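Local coordinates for uncharacterized protein (Burkholderia cenocepacia, PDB 6ANS), which is of unknown function but belongs to the DUF1214 family, folds into helices and several four-stranded beta sheets, and carries a bound sodium ion, at residues 314-319 / 356-361; 341-346 / 350-355. One frame throughout, in Å; residues are numbered along the deposited sequence.

Interaction 1. Residues 314-319 / 356-361; sequences ESLDYR and AGHRTG
A small buried apolar contact in the DUF1214 region joins the loop leading out of strand 303-309 to the turn entering strand 360-368, with Leu316 set against His358 and Ala356. The isobutyl fork of Leu316 divides the work between its two methyls. Leu316 CD2 lies over one face of the His358 imidazole, 3.7 Å from the ring centroid and 19° off the ring normal, a CH-pi contact displaced toward the rim; its nearest ring atom is CE1, with Leu316 CD2 to His358 CE1 at 3.5 Å. Leu316 CD1 meets Ala356 CB at 4.0 Å. The leucine CG lies anti to the carbonyl carbon (chi1 -62°), which carries the fork to the histidine, and the two side chains pass each other in opposite directions. No hydrogen bond links the two segments; the polar partners of the imidazole lie elsewhere. His358 ND1 donates to Ala356 O two residues earlier at 2.9 Å, reaching the oxygen from above the carbonyl plane in a bent bond (139°), and NE2 pairs with Glu65 of helix 60-83. Within 314-319, Arg319 pairs through NE and NH2 with the two oxygens of Asp317, a salt bridge internal to that loop. Asp317 OD1 also accepts from the backbone N of Arg319 (3.1 Å), closing an Asx turn. On the other side of Leu316 in sequence, Glu314 forms a salt bridge with Arg72. Leu316 also packs on Leu308 and Ile323, making this a loop-to-turn contact beside an antiparallel sheet, built on a methyl-over-imidazole CH-pi interaction.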
loop_
_atom_site.group_PDB
_atom_site.type_symbol
_atom_site.label_atom_id
_atom_site.label_comp_id
_atom_site.label_asym_id
_atom_site.label_seq_id
_atom_site.Cartn_x
_atom_site.Cartn_y
_atom_site.Cartn_z
ATOM N N GLU A 314 0.349 16.913 5.995
ATOM C CA GLU A 314 1.243 15.896 5.475
ATOM C C GLU A 314 2.641 16.478 5.491
ATOM O O GLU A 314 2.842 17.597 5.010
ATOM C CB GLU A 314 0.906 15.520 4.039
ATOM C CG GLU A 314 -0.488 15.044 3.746
ATOM C CD GLU A 314 -0.616 14.790 2.251
ATOM O OE1 GLU A 314 -0.557 15.770 1.485
ATOM O OE2 GLU A 314 -0.703 13.617 1.846
ATOM N N SER A 315 3.608 15.717 6.001
ATOM C CA SER A 315 4.994 16.118 5.797
ATOM C C SER A 315 5.243 16.329 4.310
ATOM O O SER A 315 4.638 15.668 3.459
ATOM C CB SER A 315 5.964 15.066 6.349
ATOM O OG SER A 315 5.778 13.807 5.726
ATOM N N LEU A 316 6.129 17.271 3.996
ATOM C CA LEU A 316 6.579 17.433 2.619
ATOM C C LEU A 316 7.353 16.187 2.187
ATOM O O LEU A 316 7.549 15.270 2.991
ATOM C CB LEU A 316 7.401 18.714 2.473
ATOM C CG LEU A 316 6.616 20.005 2.789
ATOM C CD1 LEU A 316 7.480 21.241 2.531
ATOM C CD2 LEU A 316 5.310 20.079 2.002
ATOM N N ASP A 317 7.772 16.106 0.923
ATOM C CA ASP A 317 8.224 14.812 0.411
ATOM C C ASP A 317 9.688 14.595 0.776
ATOM O O ASP A 317 10.601 14.926 0.014
ATOM C CB ASP A 317 7.996 14.708 -1.091
ATOM C CG ASP A 317 8.356 13.316 -1.640
ATOM O OD1 ASP A 317 8.779 12.445 -0.844
ATOM O OD2 ASP A 317 8.204 13.094 -2.858
ATOM N N TYR A 318 9.914 13.960 1.931
ATOM C CA TYR A 318 11.279 13.779 2.411
ATOM C C TYR A 318 12.096 12.778 1.593
ATOM O O TYR A 318 13.292 12.617 1.878
ATOM C CB TYR A 318 11.273 13.363 3.876
ATOM C CG TYR A 318 10.344 12.209 4.200
ATOM C CD1 TYR A 318 10.772 10.888 4.087
ATOM C CD2 TYR A 318 9.027 12.449 4.604
ATOM C CE1 TYR A 318 9.918 9.828 4.383
ATOM C CE2 TYR A 318 8.163 11.404 4.890
ATOM C CZ TYR A 318 8.605 10.099 4.787
ATOM O OH TYR A 318 7.748 9.061 5.089
ATOM N N ARG A 319 11.493 12.083 0.619
ATOM C CA ARG A 319 12.304 11.308 -0.320
ATOM C C ARG A 319 13.152 12.225 -1.184
ATOM O O ARG A 319 14.227 11.828 -1.643
ATOM C CB ARG A 319 11.427 10.438 -1.226
ATOM C CG ARG A 319 10.650 9.338 -0.525
ATOM C CD ARG A 319 9.585 8.735 -1.460
ATOM N NE ARG A 319 8.702 9.742 -2.057
ATOM C CZ ARG A 319 7.757 9.477 -2.971
ATOM N NH1 ARG A 319 7.559 8.232 -3.396
ATOM N NH2 ARG A 319 7.019 10.459 -3.482
ATOM N N ALA A 356 10.076 23.808 -0.582
ATOM C CA ALA A 356 9.678 22.844 -1.612
ATOM C C ALA A 356 8.485 23.343 -2.432
ATOM O O ALA A 356 7.519 22.617 -2.683
ATOM C CB ALA A 356 9.372 21.479 -0.977
ATOM N N GLY A 357 8.552 24.611 -2.834
ATOM C CA GLY A 357 7.542 25.190 -3.690
ATOM C C GLY A 357 6.292 25.676 -2.991
ATOM O O GLY A 357 5.410 26.215 -3.662
ATOM N N HIS A 358 6.179 25.506 -1.676
ATOM C CA HIS A 358 4.968 25.875 -0.948
ATOM C C HIS A 358 5.071 27.296 -0.413
ATOM O O HIS A 358 6.093 27.670 0.171
ATOM C CB HIS A 358 4.715 24.923 0.218
ATOM C CG HIS A 358 4.336 23.546 -0.207
ATOM N ND1 HIS A 358 5.205 22.711 -0.868
ATOM C CD2 HIS A 358 3.173 22.865 -0.083
ATOM C CE1 HIS A 358 4.596 21.568 -1.133
ATOM N NE2 HIS A 358 3.363 21.635 -0.665
ATOM N N ARG A 359 4.010 28.083 -0.611
ATOM C CA ARG A 359 3.950 29.397 0.011
ATOM C C ARG A 359 3.477 29.310 1.454
ATOM O O ARG A 359 3.821 30.185 2.258
ATOM C CB ARG A 359 3.043 30.338 -0.792
ATOM N N THR A 360 2.771 28.239 1.818
ATOM C CA THR A 360 2.216 28.115 3.156
ATOM C C THR A 360 2.134 26.642 3.536
ATOM O O THR A 360 2.110 25.758 2.679
ATOM C CB THR A 360 0.829 28.769 3.255
ATOM O OG1 THR A 360 0.351 28.646 4.595
ATOM C CG2 THR A 360 -0.165 28.075 2.328
ATOM N N GLY A 361 2.093 26.383 4.836
ATOM C CA GLY A 361 1.954 25.016 5.302
ATOM C C GLY A 361 1.835 24.968 6.805
ATOM O O GLY A 361 1.538 25.979 7.450
#

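Interaction 2. Residues 341-346 / 350-355; sequences IVAATR and ANWLDT
The backbone and CB of Arg346 cover one face of the Trp352 indole, and its guanidinium passes on beyond the ring to Trp352 CB, the guanidinium and ring planes 65° apart. Arg346 CA stands almost on the normal of the five-membered ring, 3.8 Å from its centroid, while Asp354 CA lies over the opposite indole face. A bend at chi3 (-77°) swings the guanidinium back until one of its faces meets Trp352 CB, with Arg346 NH1 3.5 Å from that atom. The indole is held at its edge, too: Trp352 NE1 donates to Ala343 O at 3.0 Å, from above the carbonyl plane, and Thr355 N reaches the same oxygen from the other face. Beneath lies parallel pairing: Ile341 N bonds Asn351 O, Leu353 N bonds Ile341 O (2.8 Å), and Ala343 N bonds Leu353 O. Val342 CG2 touches Leu353 CD1 at 3.9 Å, on the sheet face away from the indole, and Val342 CG1 meets Thr355 CG2 at 3.6 Å. A water bridges Ala344 O and Asp354 OD1, which also accepts from Ala356 N. Strand 351-354 is outermost in its mixed sheet within this chain; Ile341 and Ala343 pack on helix 383-389 and strand 289-295, whereas Val342, Leu353 and Thr355 face strand 303-309.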
loop_
_atom_site.group_PDB
_atom_site.type_symbol
_atom_site.label_atom_id
_atom_site.label_comp_id
_atom_site.label_asym_id
_atom_site.label_seq_id
_atom_site.Cartn_x
_atom_site.Cartn_y
_atom_site.Cartn_z
ATOM N N ILE A 341 16.369 26.867 9.901
ATOM C CA ILE A 341 15.897 27.887 8.970
ATOM C C ILE A 341 14.959 27.247 7.954
ATOM O O ILE A 341 15.339 26.289 7.272
ATOM C CB ILE A 341 17.066 28.571 8.246
ATOM C CG1 ILE A 341 18.112 29.077 9.245
ATOM C CG2 ILE A 341 16.543 29.663 7.326
ATOM C CD1 ILE A 341 17.784 30.401 9.876
ATOM N N VAL A 342 13.743 27.784 7.854
ATOM C CA VAL A 342 12.769 27.413 6.827
ATOM C C VAL A 342 12.915 28.408 5.677
ATOM O O VAL A 342 12.747 29.615 5.883
ATOM C CB VAL A 342 11.336 27.430 7.390
ATOM C CG1 VAL A 342 10.344 26.971 6.356
ATOM C CG2 VAL A 342 11.225 26.577 8.644
ATOM N N ALA A 343 13.219 27.918 4.469
ATOM C CA ALA A 343 13.476 28.794 3.324
ATOM C C ALA A 343 13.475 27.990 2.026
ATOM O O ALA A 343 13.471 26.755 2.032
ATOM C CB ALA A 343 14.800 29.542 3.482
ATOM N N ALA A 344 13.493 28.714 0.902
ATOM C CA ALA A 344 13.500 28.074 -0.413
ATOM C C ALA A 344 14.866 27.497 -0.781
ATOM O O ALA A 344 14.940 26.523 -1.538
ATOM C CB ALA A 344 13.065 29.075 -1.487
ATOM N N THR A 345 15.951 28.103 -0.302
ATOM C CA THR A 345 17.297 27.586 -0.498
ATOM C C THR A 345 18.054 27.676 0.820
ATOM O O THR A 345 17.735 28.504 1.677
ATOM C CB THR A 345 18.046 28.348 -1.608
ATOM O OG1 THR A 345 18.035 29.752 -1.317
ATOM C CG2 THR A 345 17.418 28.097 -2.973
ATOM N N ARG A 346 19.056 26.816 0.979
ATOM C CA ARG A 346 19.836 26.776 2.220
ATOM C C ARG A 346 20.683 28.034 2.377
ATOM O O ARG A 346 21.368 28.434 1.430
ATOM C CB ARG A 346 20.749 25.557 2.271
ATOM C CG ARG A 346 21.366 25.311 3.653
ATOM C CD ARG A 346 22.425 24.213 3.591
ATOM N NE ARG A 346 21.872 22.868 3.520
ATOM C CZ ARG A 346 21.421 22.186 4.566
ATOM N NH1 ARG A 346 21.483 22.723 5.780
ATOM N NH2 ARG A 346 20.923 20.960 4.397
ATOM N N ALA A 350 23.532 26.370 7.572
ATOM C CA ALA A 350 22.560 26.269 8.657
ATOM C C ALA A 350 21.667 25.042 8.487
ATOM O O ALA A 350 21.488 24.518 7.383
ATOM C CB ALA A 350 21.693 27.529 8.719
ATOM N N ASN A 351 21.131 24.565 9.614
ATOM C CA ASN A 351 20.081 23.556 9.581
ATOM C C ASN A 351 18.883 24.114 8.825
ATOM O O ASN A 351 18.462 25.249 9.063
ATOM C CB ASN A 351 19.675 23.158 10.998
ATOM C CG ASN A 351 20.859 22.693 11.831
ATOM O OD1 ASN A 351 21.649 21.869 11.385
ATOM N ND2 ASN A 351 20.976 23.212 13.051
ATOM N N TRP A 352 18.338 23.319 7.905
ATOM C CA TRP A 352 17.467 23.851 6.869
ATOM C C TRP A 352 16.226 22.989 6.675
ATOM O O TRP A 352 16.316 21.760 6.616
ATOM C CB TRP A 352 18.251 23.953 5.555
ATOM C CG TRP A 352 17.473 24.421 4.381
ATOM C CD1 TRP A 352 16.619 25.478 4.330
ATOM C CD2 TRP A 352 17.472 23.836 3.075
ATOM N NE1 TRP A 352 16.094 25.598 3.067
ATOM C CE2 TRP A 352 16.605 24.602 2.277
ATOM C CE3 TRP A 352 18.140 22.749 2.497
ATOM C CZ2 TRP A 352 16.373 24.313 0.931
ATOM C CZ3 TRP A 352 17.910 22.463 1.161
ATOM C CH2 TRP A 352 17.029 23.240 0.395
ATOM N N LEU A 353 15.072 23.641 6.562
ATOM C CA LEU A 353 13.841 23.016 6.093
ATOM C C LEU A 353 13.446 23.658 4.762
ATOM O O LEU A 353 13.208 24.871 4.702
ATOM C CB LEU A 353 12.719 23.157 7.128
ATOM C CG LEU A 353 13.005 22.573 8.511
ATOM C CD1 LEU A 353 11.836 22.790 9.452
ATOM C CD2 LEU A 353 13.389 21.075 8.443
ATOM N N ASP A 354 13.379 22.845 3.704
ATOM C CA ASP A 354 13.109 23.313 2.345
ATOM C C ASP A 354 11.607 23.530 2.157
ATOM O O ASP A 354 10.817 22.604 2.374
ATOM C CB ASP A 354 13.628 22.277 1.344
ATOM C CG ASP A 354 13.498 22.719 -0.110
ATOM O OD1 ASP A 354 12.797 23.716 -0.404
ATOM O OD2 ASP A 354 14.095 22.039 -0.972
ATOM N N THR A 355 11.205 24.743 1.749
ATOM C CA THR A 355 9.777 24.997 1.550
ATOM C C THR A 355 9.217 24.276 0.325
ATOM O O THR A 355 7.991 24.145 0.208
ATOM C CB THR A 355 9.479 26.501 1.447
ATOM O OG1 THR A 355 10.292 27.103 0.429
ATOM C CG2 THR A 355 9.712 27.192 2.804
HETATM O O HOH W 1 12.996 25.094 -2.564
HETATM O O HOH W 2 19.878 20.612 7.827
#

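In the fold
From the N terminus, the chain leaves strand 303-309, gives its loop 314-319 to interaction 1, and runs through strands 324-326 and 338-343. Interaction 2 then closes a short connection of three residues, 347-349, bringing 350-355 beside 341-346. The second half of interaction 1, 356-361, follows at once, so the wider closure of interaction 1 encloses the whole of interaction 2. Their centres are about 11 Å apart, and they touch where Leu316 CD1 packs 3.6 Å from Asp354 O. Interaction 2 completes the edge of the mixed sheet; interaction 1 ties loop and turn of the antiparallel sheet together close to helix 60-83.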